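Local coordinates for ARO (armadillo repeats only protein) (Plasmodium falciparum Santa Lucia, PDB 5EWP) that probably acts as an armadillo-repeat protein-binding scaffold in the translocation of rhoptries and their attachment to the apical pole of the parasite, at residues E196-L201 with K226-L231; Q189-Q194 with Q237-A242; D203-D208 with N244-R249; A147-C152 with T173-L178. All blocks are in the same frame, centred on the assembly; numbering follows the deposited sequence.

Interaction 1 of 4, residues E196-L201 with K226-L231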
loop_
_atom_site.group_PDB
_atom_site.type_symbol
_atom_site.label_atom_id
_atom_site.label_comp_id
_atom_site.label_asym_id
_atom_site.label_seq_id
_atom_site.Cartn_x
_atom_site.Cartn_y
_atom_site.Cartn_z
ATOM N N GLU A 196 -3.946 9.015 -9.244
ATOM C CA GLU A 196 -3.425 7.646 -9.185
ATOM C C GLU A 196 -4.567 6.631 -9.246
ATOM O O GLU A 196 -4.461 5.599 -9.911
ATOM C CB GLU A 196 -2.576 7.445 -7.923
ATOM C CG GLU A 196 -1.298 8.274 -7.929
ATOM C CD GLU A 196 -0.523 8.203 -6.625
ATOM O OE1 GLU A 196 -0.946 7.465 -5.704
ATOM O OE2 GLU A 196 0.509 8.901 -6.516
ATOM N N ALA A 197 -5.677 6.953 -8.588
ATOM C CA ALA A 197 -6.826 6.062 -8.579
ATOM C C ALA A 197 -7.431 5.902 -9.982
ATOM O O ALA A 197 -7.923 4.837 -10.320
ATOM C CB ALA A 197 -7.881 6.569 -7.583
ATOM N N ILE A 198 -7.389 6.952 -10.797
ATOM C CA ILE A 198 -7.828 6.846 -12.186
ATOM C C ILE A 198 -7.000 5.777 -12.888
ATOM O O ILE A 198 -7.533 4.881 -13.541
ATOM C CB ILE A 198 -7.677 8.169 -12.944
ATOM C CG1 ILE A 198 -8.658 9.207 -12.408
ATOM C CG2 ILE A 198 -7.924 7.956 -14.446
ATOM C CD1 ILE A 198 -8.420 10.597 -12.959
ATOM N N TYR A 199 -5.689 5.868 -12.726
ATOM C CA TYR A 199 -4.790 4.901 -13.354
ATOM C C TYR A 199 -4.994 3.493 -12.806
ATOM O O TYR A 199 -4.874 2.511 -13.533
ATOM C CB TYR A 199 -3.343 5.343 -13.176
ATOM C CG TYR A 199 -3.022 6.653 -13.858
ATOM C CD1 TYR A 199 -3.638 7.018 -15.056
ATOM C CD2 TYR A 199 -2.098 7.528 -13.302
ATOM C CE1 TYR A 199 -3.332 8.228 -15.676
ATOM C CE2 TYR A 199 -1.790 8.728 -13.910
ATOM C CZ TYR A 199 -2.403 9.077 -15.087
ATOM O OH TYR A 199 -2.071 10.285 -15.656
ATOM N N HIS A 200 -5.282 3.384 -11.511
ATOM C CA HIS A 200 -5.547 2.072 -10.936
ATOM C C HIS A 200 -6.791 1.435 -11.566
ATOM O O HIS A 200 -6.803 0.244 -11.869
ATOM C CB HIS A 200 -5.719 2.165 -9.411
ATOM C CG HIS A 200 -4.502 2.652 -8.682
ATOM N ND1 HIS A 200 -3.222 2.512 -9.181
ATOM C CD2 HIS A 200 -4.373 3.288 -7.488
ATOM C CE1 HIS A 200 -2.358 3.028 -8.321
ATOM N NE2 HIS A 200 -3.032 3.510 -7.289
ATOM N N LEU A 201 -7.844 2.231 -11.738
ATOM C CA LEU A 201 -9.079 1.736 -12.326
ATOM C C LEU A 201 -8.871 1.278 -13.769
ATOM O O LEU A 201 -9.377 0.233 -14.169
ATOM C CB LEU A 201 -10.163 2.813 -12.253
ATOM C CG LEU A 201 -10.688 3.053 -10.834
ATOM C CD1 LEU A 201 -11.499 4.351 -10.761
ATOM C CD2 LEU A 201 -11.515 1.858 -10.360
ATOM N N LYS A 226 -19.931 9.455 -11.921
ATOM C CA LYS A 226 -20.227 10.611 -11.083
ATOM C C LYS A 226 -18.954 11.311 -10.606
ATOM O O LYS A 226 -18.811 12.528 -10.748
ATOM C CB LYS A 226 -21.058 10.188 -9.871
ATOM C CG LYS A 226 -21.220 11.276 -8.821
ATOM C CD LYS A 226 -21.973 10.752 -7.616
ATOM C CE LYS A 226 -21.980 11.775 -6.479
ATOM N NZ LYS A 226 -22.245 11.110 -5.173
ATOM N N ASN A 227 -18.026 10.538 -10.040
ATOM C CA ASN A 227 -16.818 11.128 -9.469
ATOM C C ASN A 227 -15.906 11.682 -10.545
ATOM O O ASN A 227 -15.296 12.739 -10.364
ATOM C CB ASN A 227 -16.059 10.107 -8.617
ATOM C CG ASN A 227 -16.827 9.692 -7.378
ATOM O OD1 ASN A 227 -17.819 10.320 -7.009
ATOM N ND2 ASN A 227 -16.365 8.636 -6.720
ATOM N N LEU A 228 -15.819 10.959 -11.662
ATOM C CA LEU A 228 -14.992 11.365 -12.785
ATOM C C LEU A 228 -15.494 12.669 -13.392
ATOM O O LEU A 228 -14.695 13.522 -13.773
ATOM C CB LEU A 228 -14.945 10.261 -13.842
ATOM C CG LEU A 228 -14.090 9.053 -13.452
ATOM C CD1 LEU A 228 -14.244 7.926 -14.455
ATOM C CD2 LEU A 228 -12.638 9.463 -13.336
ATOM N N LYS A 229 -16.813 12.817 -13.494
ATOM C CA LYS A 229 -17.394 14.061 -14.001
ATOM C C LYS A 229 -16.974 15.251 -13.137
ATOM O O LYS A 229 -16.676 16.331 -13.653
ATOM C CB LYS A 229 -18.919 13.964 -14.076
ATOM C CG LYS A 229 -19.427 13.342 -15.361
ATOM C CD LYS A 229 -20.882 12.936 -15.236
ATOM C CE LYS A 229 -21.393 12.311 -16.527
ATOM N NZ LYS A 229 -22.785 11.791 -16.365
ATOM N N THR A 230 -16.940 15.043 -11.824
ATOM C CA THR A 230 -16.480 16.075 -10.896
ATOM C C THR A 230 -15.000 16.386 -11.103
ATOM O O THR A 230 -14.590 17.546 -11.071
ATOM C CB THR A 230 -16.723 15.663 -9.430
ATOM O OG1 THR A 230 -18.128 15.485 -9.210
ATOM C CG2 THR A 230 -16.207 16.726 -8.473
ATOM N N LEU A 231 -14.196 15.346 -11.298
ATOM C CA LEU A 231 -12.761 15.532 -11.483
ATOM C C LEU A 231 -12.395 16.247 -12.787
ATOM O O LEU A 231 -11.440 17.028 -12.823
ATOM C CB LEU A 231 -12.039 14.181 -11.423
ATOM C CG LEU A 231 -11.915 13.511 -10.055
ATOM C CD1 LEU A 231 -11.142 12.193 -10.176
ATOM C CD2 LEU A 231 -11.240 14.437 -9.055
#
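I198 approaches L228 and L231 with successive atoms of its longer branch. CG1 of I198 lies 4.1 Å from CD2 of L228, and one bond further out CD1 of I198 stands 4.2 Å from CD1 of L231. The two leucines are three residues apart, so this one isoleucine bridges nearly a full turn of helix 224-231.

The three side chains are not turned alike. I198 and L231 both direct their CB atoms at the facing helix, whereas L228 leaves its backbone at a slant and gains contact through the CD2 branch. The side chains of I198 and L228 cross obliquely. With CG1 of I198 anti to the carbonyl carbon (chi1 -68°) and the chain extended beyond it (chi2 171°), CD1 is carried past L228 to L231. The separation of 8.5 Å between the CA atoms of I198 and L228 is consistent with side chains filling the interval between backbones.

Helix 237-250 supplies a further neighbour, S243, which touches both I198 and L231, in the packed helical array of an armadillo domain. L179, from the loop before helix 192-205, also touches I198.

All three contacting residues are buried, and every contact between them joins carbon to carbon. The chemistry is thus dispersive and hydrophobic, and between these side chains the fit rests on shape, not on directional bonds.

Interaction 2 of 4, residues Q189-Q194 with Q237-A242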
loop_
_atom_site.group_PDB
_atom_site.type_symbol
_atom_site.label_atom_id
_atom_site.label_comp_id
_atom_site.label_asym_id
_atom_site.label_seq_id
_atom_site.Cartn_x
_atom_site.Cartn_y
_atom_site.Cartn_z
ATOM N N GLN A 189 -4.282 22.743 -3.671
ATOM C CA GLN A 189 -3.733 21.472 -3.227
ATOM C C GLN A 189 -3.824 20.462 -4.367
ATOM O O GLN A 189 -4.845 20.376 -5.061
ATOM C CB GLN A 189 -4.477 20.953 -1.995
ATOM N N PRO A 190 -2.743 19.696 -4.576
ATOM C CA PRO A 190 -2.703 18.671 -5.621
ATOM C C PRO A 190 -3.569 17.466 -5.275
ATOM O O PRO A 190 -3.770 17.142 -4.102
ATOM C CB PRO A 190 -1.218 18.288 -5.680
ATOM C CG PRO A 190 -0.501 19.444 -5.033
ATOM C CD PRO A 190 -1.429 19.844 -3.934
ATOM N N LEU A 191 -4.099 16.829 -6.309
ATOM C CA LEU A 191 -5.009 15.708 -6.157
ATOM C C LEU A 191 -4.306 14.455 -6.675
ATOM O O LEU A 191 -4.774 13.798 -7.597
ATOM C CB LEU A 191 -6.319 15.972 -6.898
ATOM C CG LEU A 191 -7.128 17.134 -6.305
ATOM C CD1 LEU A 191 -8.134 17.673 -7.298
ATOM C CD2 LEU A 191 -7.835 16.642 -5.068
ATOM N N TYR A 192 -3.159 14.168 -6.066
ATOM C CA TYR A 192 -2.319 13.023 -6.402
ATOM C C TYR A 192 -3.073 11.707 -6.327
ATOM O O TYR A 192 -3.100 10.937 -7.288
ATOM C CB TYR A 192 -1.118 12.971 -5.463
ATOM C CG TYR A 192 -0.154 14.121 -5.628
ATOM C CD1 TYR A 192 0.201 14.583 -6.891
ATOM C CD2 TYR A 192 0.396 14.751 -4.519
ATOM C CE1 TYR A 192 1.087 15.637 -7.042
ATOM C CE2 TYR A 192 1.280 15.800 -4.657
ATOM C CZ TYR A 192 1.623 16.243 -5.920
ATOM O OH TYR A 192 2.504 17.294 -6.058
ATOM N N THR A 193 -3.671 11.453 -5.168
ATOM C CA THR A 193 -4.342 10.192 -4.903
ATOM C C THR A 193 -5.482 9.980 -5.896
ATOM O O THR A 193 -5.677 8.871 -6.385
ATOM C CB THR A 193 -4.876 10.142 -3.455
ATOM O OG1 THR A 193 -3.783 10.313 -2.546
ATOM C CG2 THR A 193 -5.570 8.818 -3.168
ATOM N N GLN A 194 -6.212 11.046 -6.217
ATOM C CA GLN A 194 -7.297 10.945 -7.190
ATOM C C GLN A 194 -6.790 10.533 -8.571
ATOM O O GLN A 194 -7.366 9.659 -9.227
ATOM C CB GLN A 194 -8.059 12.271 -7.289
ATOM C CG GLN A 194 -8.965 12.558 -6.103
ATOM C CD GLN A 194 -8.214 13.100 -4.896
ATOM O OE1 GLN A 194 -7.011 13.349 -4.961
ATOM N NE2 GLN A 194 -8.926 13.286 -3.786
ATOM N N GLN A 237 -4.498 20.037 -15.689
ATOM C CA GLN A 237 -4.587 19.441 -17.021
ATOM C C GLN A 237 -4.424 17.923 -17.029
ATOM O O GLN A 237 -5.191 17.223 -17.690
ATOM C CB GLN A 237 -3.544 20.073 -17.952
ATOM N N ASP A 238 -3.411 17.418 -16.327
ATOM C CA ASP A 238 -3.180 15.979 -16.235
ATOM C C ASP A 238 -4.417 15.280 -15.685
ATOM O O ASP A 238 -4.913 14.310 -16.263
ATOM C CB ASP A 238 -1.958 15.680 -15.359
ATOM N N LEU A 239 -4.923 15.804 -14.572
ATOM C CA LEU A 239 -6.057 15.192 -13.897
ATOM C C LEU A 239 -7.333 15.321 -14.728
ATOM O O LEU A 239 -8.113 14.376 -14.834
ATOM C CB LEU A 239 -6.263 15.819 -12.513
ATOM C CG LEU A 239 -7.496 15.328 -11.748
ATOM C CD1 LEU A 239 -7.481 13.807 -11.543
ATOM C CD2 LEU A 239 -7.606 16.065 -10.432
ATOM N N ALA A 240 -7.522 16.477 -15.352
ATOM C CA ALA A 240 -8.731 16.737 -16.124
ATOM C C ALA A 240 -8.756 15.869 -17.372
ATOM O O ALA A 240 -9.792 15.291 -17.727
ATOM C CB ALA A 240 -8.816 18.193 -16.488
ATOM N N GLU A 241 -7.609 15.781 -18.040
ATOM C CA GLU A 241 -7.469 14.902 -19.193
ATOM C C GLU A 241 -7.649 13.422 -18.855
ATOM O O GLU A 241 -8.368 12.718 -19.561
ATOM C CB GLU A 241 -6.097 15.128 -19.856
ATOM N N ALA A 242 -6.998 12.958 -17.788
ATOM C CA ALA A 242 -7.078 11.555 -17.389
ATOM C C ALA A 242 -8.512 11.179 -17.038
ATOM O O ALA A 242 -9.002 10.107 -17.416
ATOM C CB ALA A 242 -6.150 11.274 -16.216
#
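L191 and L239 mark the closest passage of the two backbones, their CA atoms 7.8 Å apart. The segments differ in form: 237-242 is helical throughout, while 189-194 arrives as an extended chain through P190 (psi 149°) and turns into helix 192-205. L191 occupies the N-cap position of that helix, although its side chain is a hydrocarbon.

The leucines meet through one methyl of L239. Its CD2 lies 3.6 Å from CD1 of L191 and 3.8 Å from CB of the same residue, so it presses alongside the L191 side chain instead of touching its end alone. In L239, CG is anti to the backbone N (chi1 176°), which sends both methyls across the gap; the second, CD1, approaches the backbone C of Q194 at 4.5 Å.

Armadillo repeats are built of short helices stacked into a right-handed superhelix, and this contact lies where helix 192-205 starts against the last helix of the chain, 237-250. L181, P182 and Y185 of the preceding loop also touch L191, and L195 of helix 192-205 touches L239.

At the same helix start, T193 OG1 is hydrogen-bonded to D142 OD1. Q194 begins by directing CB at helix 237-250, but the bend at chi2 (80°) takes its amide elsewhere, and NE2 donates to the backbone O of E180.

Interaction 3 of 4, residues D203-D208 with N244-R249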
loop_
_atom_site.group_PDB
_atom_site.type_symbol
_atom_site.label_atom_id
_atom_site.label_comp_id
_atom_site.label_asym_id
_atom_site.label_seq_id
_atom_site.Cartn_x
_atom_site.Cartn_y
_atom_site.Cartn_z
ATOM N N ASP A 203 -6.057 0.152 -14.953
ATOM C CA ASP A 203 -5.268 -1.074 -14.867
ATOM C C ASP A 203 -6.105 -2.278 -14.470
ATOM O O ASP A 203 -5.782 -3.417 -14.820
ATOM C CB ASP A 203 -4.103 -0.886 -13.887
ATOM C CG ASP A 203 -3.038 0.048 -14.440
ATOM O OD1 ASP A 203 -3.130 0.399 -15.642
ATOM O OD2 ASP A 203 -2.107 0.419 -13.701
ATOM N N PHE A 204 -7.178 -2.022 -13.736
ATOM C CA PHE A 204 -8.147 -3.053 -13.393
ATOM C C PHE A 204 -8.931 -3.481 -14.636
ATOM O O PHE A 204 -9.124 -4.666 -14.883
ATOM C CB PHE A 204 -9.118 -2.543 -12.318
ATOM C CG PHE A 204 -10.117 -3.566 -11.860
ATOM C CD1 PHE A 204 -9.765 -4.521 -10.924
ATOM C CD2 PHE A 204 -11.413 -3.557 -12.346
ATOM C CE1 PHE A 204 -10.682 -5.474 -10.487
ATOM C CE2 PHE A 204 -12.343 -4.488 -11.910
ATOM C CZ PHE A 204 -11.981 -5.456 -10.982
ATOM N N ILE A 205 -9.389 -2.501 -15.405
ATOM C CA ILE A 205 -10.252 -2.775 -16.554
ATOM C C ILE A 205 -9.476 -3.478 -17.661
ATOM O O ILE A 205 -10.010 -4.363 -18.329
ATOM C CB ILE A 205 -10.879 -1.475 -17.109
ATOM C CG1 ILE A 205 -11.860 -0.878 -16.095
ATOM C CG2 ILE A 205 -11.582 -1.722 -18.459
ATOM C CD1 ILE A 205 -12.171 0.581 -16.343
ATOM N N LEU A 206 -8.216 -3.093 -17.838
ATOM C CA LEU A 206 -7.417 -3.568 -18.964
ATOM C C LEU A 206 -6.528 -4.758 -18.621
ATOM O O LEU A 206 -5.930 -4.814 -17.546
ATOM C CB LEU A 206 -6.550 -2.431 -19.502
ATOM C CG LEU A 206 -7.324 -1.182 -19.921
ATOM C CD1 LEU A 206 -6.380 -0.025 -20.223
ATOM C CD2 LEU A 206 -8.225 -1.499 -21.114
ATOM N N ASN A 207 -6.442 -5.692 -19.565
ATOM C CA ASN A 207 -5.428 -6.738 -19.533
ATOM C C ASN A 207 -4.505 -6.487 -20.707
ATOM O O ASN A 207 -4.865 -6.760 -21.852
ATOM C CB ASN A 207 -6.052 -8.132 -19.611
ATOM C CG ASN A 207 -5.011 -9.235 -19.629
ATOM O OD1 ASN A 207 -3.816 -8.979 -19.499
ATOM N ND2 ASN A 207 -5.459 -10.463 -19.823
ATOM N N ASP A 208 -3.326 -5.943 -20.410
ATOM C CA ASP A 208 -2.355 -5.534 -21.427
ATOM C C ASP A 208 -2.998 -4.768 -22.581
ATOM O O ASP A 208 -2.825 -5.135 -23.737
ATOM C CB ASP A 208 -1.597 -6.759 -21.965
ATOM N N ASN A 244 -11.242 12.701 -18.108
ATOM C CA ASN A 244 -11.970 12.672 -19.367
ATOM C C ASN A 244 -11.792 11.344 -20.091
ATOM O O ASN A 244 -12.764 10.757 -20.566
ATOM C CB ASN A 244 -11.529 13.827 -20.271
ATOM C CG ASN A 244 -12.506 14.085 -21.406
ATOM O OD1 ASN A 244 -13.720 13.933 -21.246
ATOM N ND2 ASN A 244 -11.980 14.479 -22.561
ATOM N N VAL A 245 -10.549 10.871 -20.155
ATOM C CA VAL A 245 -10.224 9.625 -20.846
ATOM C C VAL A 245 -10.939 8.404 -20.262
ATOM O O VAL A 245 -11.536 7.618 -21.004
ATOM C CB VAL A 245 -8.705 9.364 -20.833
ATOM C CG1 VAL A 245 -8.393 7.967 -21.349
ATOM C CG2 VAL A 245 -7.981 10.413 -21.667
ATOM N N LEU A 246 -10.887 8.241 -18.941
ATOM C CA LEU A 246 -11.552 7.100 -18.320
ATOM C C LEU A 246 -13.060 7.243 -18.430
ATOM O O LEU A 246 -13.766 6.256 -18.636
ATOM C CB LEU A 246 -11.136 6.944 -16.856
ATOM C CG LEU A 246 -11.799 5.806 -16.064
ATOM C CD1 LEU A 246 -11.671 4.462 -16.765
ATOM C CD2 LEU A 246 -11.215 5.724 -14.657
ATOM N N LEU A 247 -13.544 8.478 -18.304
ATOM C CA LEU A 247 -14.973 8.763 -18.397
ATOM C C LEU A 247 -15.537 8.287 -19.733
ATOM O O LEU A 247 -16.541 7.573 -19.774
ATOM C CB LEU A 247 -15.231 10.259 -18.218
ATOM C CG LEU A 247 -16.672 10.707 -17.983
ATOM C CD1 LEU A 247 -17.325 9.900 -16.875
ATOM C CD2 LEU A 247 -16.709 12.190 -17.666
ATOM N N LEU A 248 -14.866 8.669 -20.818
ATOM C CA LEU A 248 -15.248 8.252 -22.165
ATOM C C LEU A 248 -15.339 6.734 -22.292
ATOM O O LEU A 248 -16.201 6.214 -22.999
ATOM C CB LEU A 248 -14.253 8.792 -23.196
ATOM C CG LEU A 248 -14.151 10.313 -23.336
ATOM C CD1 LEU A 248 -13.128 10.690 -24.403
ATOM C CD2 LEU A 248 -15.512 10.925 -23.635
ATOM N N ARG A 249 -14.436 6.026 -21.620
ATOM C CA ARG A 249 -14.414 4.572 -21.684
ATOM C C ARG A 249 -15.647 3.958 -21.038
ATOM O O ARG A 249 -16.156 2.934 -21.496
ATOM C CB ARG A 249 -13.145 4.028 -21.016
ATOM C CG ARG A 249 -12.903 2.563 -21.274
ATOM C CD ARG A 249 -11.731 2.013 -20.471
ATOM N NE ARG A 249 -10.428 2.504 -20.926
ATOM C CZ ARG A 249 -9.754 2.008 -21.962
ATOM N NH1 ARG A 249 -10.277 1.030 -22.690
ATOM N NH2 ARG A 249 -8.571 2.510 -22.294
#
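L206 lies over the guanidinium group of R249, at the point where a helix of the armadillo-type array gives way to a small antiparallel hairpin, strands 206-207 and 210-211. CD2 of L206 stands 3.5 Å above the guanidinium plane of R249, offset toward the rim; its nearest atom there is NH1 of R249, at 3.6 Å. The other methyl, CD1 of L206, reaches NH2 of R249 at 3.9 Å.

Next to it, I205, the residue before L206, makes the apolar part of the contact: CD1 of I205 meets CD1 of L246 at 3.9 Å, and CG2 of I205 lies 4.2 Å from CD of R249. The arginine's aliphatic part thus packs on isoleucine while its charged end lies against leucine.

R249 runs extended from the backbone and then bends at chi3 (-70°), which turns the guanidinium beside L206. The hairpin supplies its ionic partner: E211 on the returning strand forms a salt bridge to NH1, which probably helps to hold the polar end in place. L216 and V219 of helix 213-220 also touch I205.

The end of helix 192-205 is itself held: a single ammonium nitrogen, K163 NZ, is hydrogen-bonded to three carbonyl oxygens there, D203 O, F204 O and L206 O.

Interaction 4 of 4, residues A147-C152 with T173-L178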
loop_
_atom_site.group_PDB
_atom_site.type_symbol
_atom_site.label_atom_id
_atom_site.label_comp_id
_atom_site.label_asym_id
_atom_site.label_seq_id
_atom_site.Cartn_x
_atom_site.Cartn_y
_atom_site.Cartn_z
ATOM N N ALA A 147 -0.938 4.437 -0.445
ATOM C CA ALA A 147 -0.021 3.300 -0.405
ATOM C C ALA A 147 -0.782 1.981 -0.501
ATOM O O ALA A 147 -0.346 1.051 -1.192
ATOM C CB ALA A 147 0.829 3.332 0.866
ATOM N N CYS A 148 -1.910 1.890 0.197
ATOM C CA CYS A 148 -2.718 0.680 0.131
ATOM C C CYS A 148 -3.271 0.470 -1.281
ATOM O O CYS A 148 -3.227 -0.640 -1.808
ATOM C CB CYS A 148 -3.860 0.744 1.133
ATOM S SG CYS A 148 -3.308 0.477 2.850
ATOM N N ALA A 149 -3.746 1.547 -1.898
ATOM C CA ALA A 149 -4.286 1.474 -3.256
ATOM C C ALA A 149 -3.219 1.028 -4.252
ATOM O O ALA A 149 -3.484 0.181 -5.109
ATOM C CB ALA A 149 -4.878 2.816 -3.673
ATOM N N GLN A 150 -2.018 1.590 -4.130
ATOM C CA GLN A 150 -0.906 1.232 -5.021
ATOM C C GLN A 150 -0.530 -0.236 -4.869
ATOM O O GLN A 150 -0.275 -0.912 -5.849
ATOM C CB GLN A 150 0.321 2.105 -4.751
ATOM C CG GLN A 150 1.491 1.848 -5.715
ATOM C CD GLN A 150 1.190 2.300 -7.134
ATOM O OE1 GLN A 150 1.268 1.514 -8.095
ATOM N NE2 GLN A 150 0.856 3.573 -7.278
ATOM N N THR A 151 -0.466 -0.717 -3.634
ATOM C CA THR A 151 -0.098 -2.108 -3.387
ATOM C C THR A 151 -1.150 -3.058 -3.946
ATOM O O THR A 151 -0.823 -4.070 -4.575
ATOM C CB THR A 151 0.107 -2.352 -1.878
ATOM O OG1 THR A 151 1.009 -1.357 -1.403
ATOM C CG2 THR A 151 0.738 -3.716 -1.629
ATOM N N CYS A 152 -2.416 -2.726 -3.725
ATOM C CA CYS A 152 -3.507 -3.498 -4.340
ATOM C C CYS A 152 -3.343 -3.590 -5.842
ATOM O O CYS A 152 -3.500 -4.662 -6.425
ATOM C CB CYS A 152 -4.862 -2.882 -4.040
ATOM S SG CYS A 152 -5.370 -3.143 -2.329
ATOM N N THR A 173 -15.165 -0.510 -4.922
ATOM C CA THR A 173 -15.837 0.504 -4.118
ATOM C C THR A 173 -14.831 1.467 -3.483
ATOM O O THR A 173 -14.972 2.683 -3.600
ATOM C CB THR A 173 -16.692 -0.131 -3.015
ATOM O OG1 THR A 173 -17.584 -1.092 -3.598
ATOM C CG2 THR A 173 -17.497 0.944 -2.279
ATOM N N GLN A 174 -13.797 0.924 -2.847
ATOM C CA GLN A 174 -12.820 1.773 -2.181
ATOM C C GLN A 174 -12.008 2.594 -3.180
ATOM O O GLN A 174 -11.746 3.772 -2.945
ATOM C CB GLN A 174 -11.895 0.942 -1.300
ATOM C CG GLN A 174 -12.606 0.265 -0.168
ATOM C CD GLN A 174 -13.546 1.206 0.560
ATOM O OE1 GLN A 174 -13.165 2.312 0.941
ATOM N NE2 GLN A 174 -14.787 0.777 0.734
ATOM N N LEU A 175 -11.607 1.986 -4.300
ATOM C CA LEU A 175 -10.865 2.734 -5.307
ATOM C C LEU A 175 -11.646 3.891 -5.864
ATOM O O LEU A 175 -11.114 4.987 -6.056
ATOM C CB LEU A 175 -10.456 1.847 -6.488
ATOM C CG LEU A 175 -9.146 1.103 -6.475
ATOM C CD1 LEU A 175 -8.942 0.459 -7.864
ATOM C CD2 LEU A 175 -8.029 2.092 -6.137
ATOM N N VAL A 176 -12.912 3.628 -6.168
ATOM C CA VAL A 176 -13.767 4.645 -6.747
ATOM C C VAL A 176 -13.937 5.776 -5.740
ATOM O O VAL A 176 -13.943 6.948 -6.110
ATOM C CB VAL A 176 -15.126 4.056 -7.187
ATOM C CG1 VAL A 176 -16.119 5.162 -7.513
ATOM C CG2 VAL A 176 -14.930 3.154 -8.399
ATOM N N ASN A 177 -14.036 5.434 -4.459
ATOM C CA ASN A 177 -14.109 6.457 -3.422
ATOM C C ASN A 177 -12.869 7.339 -3.345
ATOM O O ASN A 177 -12.949 8.499 -2.934
ATOM C CB ASN A 177 -14.346 5.821 -2.054
ATOM C CG ASN A 177 -15.750 5.287 -1.903
ATOM O OD1 ASN A 177 -16.589 5.459 -2.789
ATOM N ND2 ASN A 177 -16.017 4.635 -0.777
ATOM N N LEU A 178 -11.723 6.814 -3.758
ATOM C CA LEU A 178 -10.514 7.627 -3.767
ATOM C C LEU A 178 -10.586 8.722 -4.825
ATOM O O LEU A 178 -9.785 9.650 -4.806
ATOM C CB LEU A 178 -9.263 6.762 -3.989
ATOM C CG LEU A 178 -8.931 5.798 -2.839
ATOM C CD1 LEU A 178 -7.670 4.977 -3.104
ATOM C CD2 LEU A 178 -8.808 6.541 -1.546
#
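L178, just beyond N177, sends its side chain against A149. Its CB first meets helix 192-205, packing on CB of A197. CG is anti to the carbonyl carbon (chi1 -67°), and the chain then divides: CD1 of L178 advances to 3.6 Å from CB of A149, while CD2 turns to CG2 of T193. L178 is thus wedged between two helices. One turn back, L175 adds its own methyl, CD2, 4.1 Å from the same A149 CB, so the alanine methyl is received by two leucines.

This joins helix 142-156 to helix 171-177 within the armadillo-type stack of helices, and H200 of helix 192-205 touches A149 as well. Within helix 142-156, the buried T151 hydroxyl donates to A147 O at 2.8 Å, with a C=O...donor angle of 150°. This bond satisfies the hydroxyl within its own helix; T151 N donates to the same oxygen from the opposite face of its plane.

A side chain of one carbon lets the backbones approach, with A149 CA 7.0 Å from L175 CA. The interhelical contact is methyl on methyl, implying cohesion by close fit and exclusion of water.

Interactions 1, 2 and 3 all use helix 192-205, at its middle, start and end; 2 and 3 pair it with helix 237-250, and 1 with helix 224-231. Interaction 4 joins helices 142-156 and 171-177, and L178 and L175 link it to helix 192-205. It is also the most central, about 8 Å from the chain's centre to its own, against 18 to 21 Å for the others. Interactions 1, 2 and 4 are buried and apolar; interaction 3 is partly buried and adds an arginine to its hydrocarbon contacts. Of the nearest CA separations, the shortest, 7.0 Å between A149 CA and L175 CA, is the one involving an alanine.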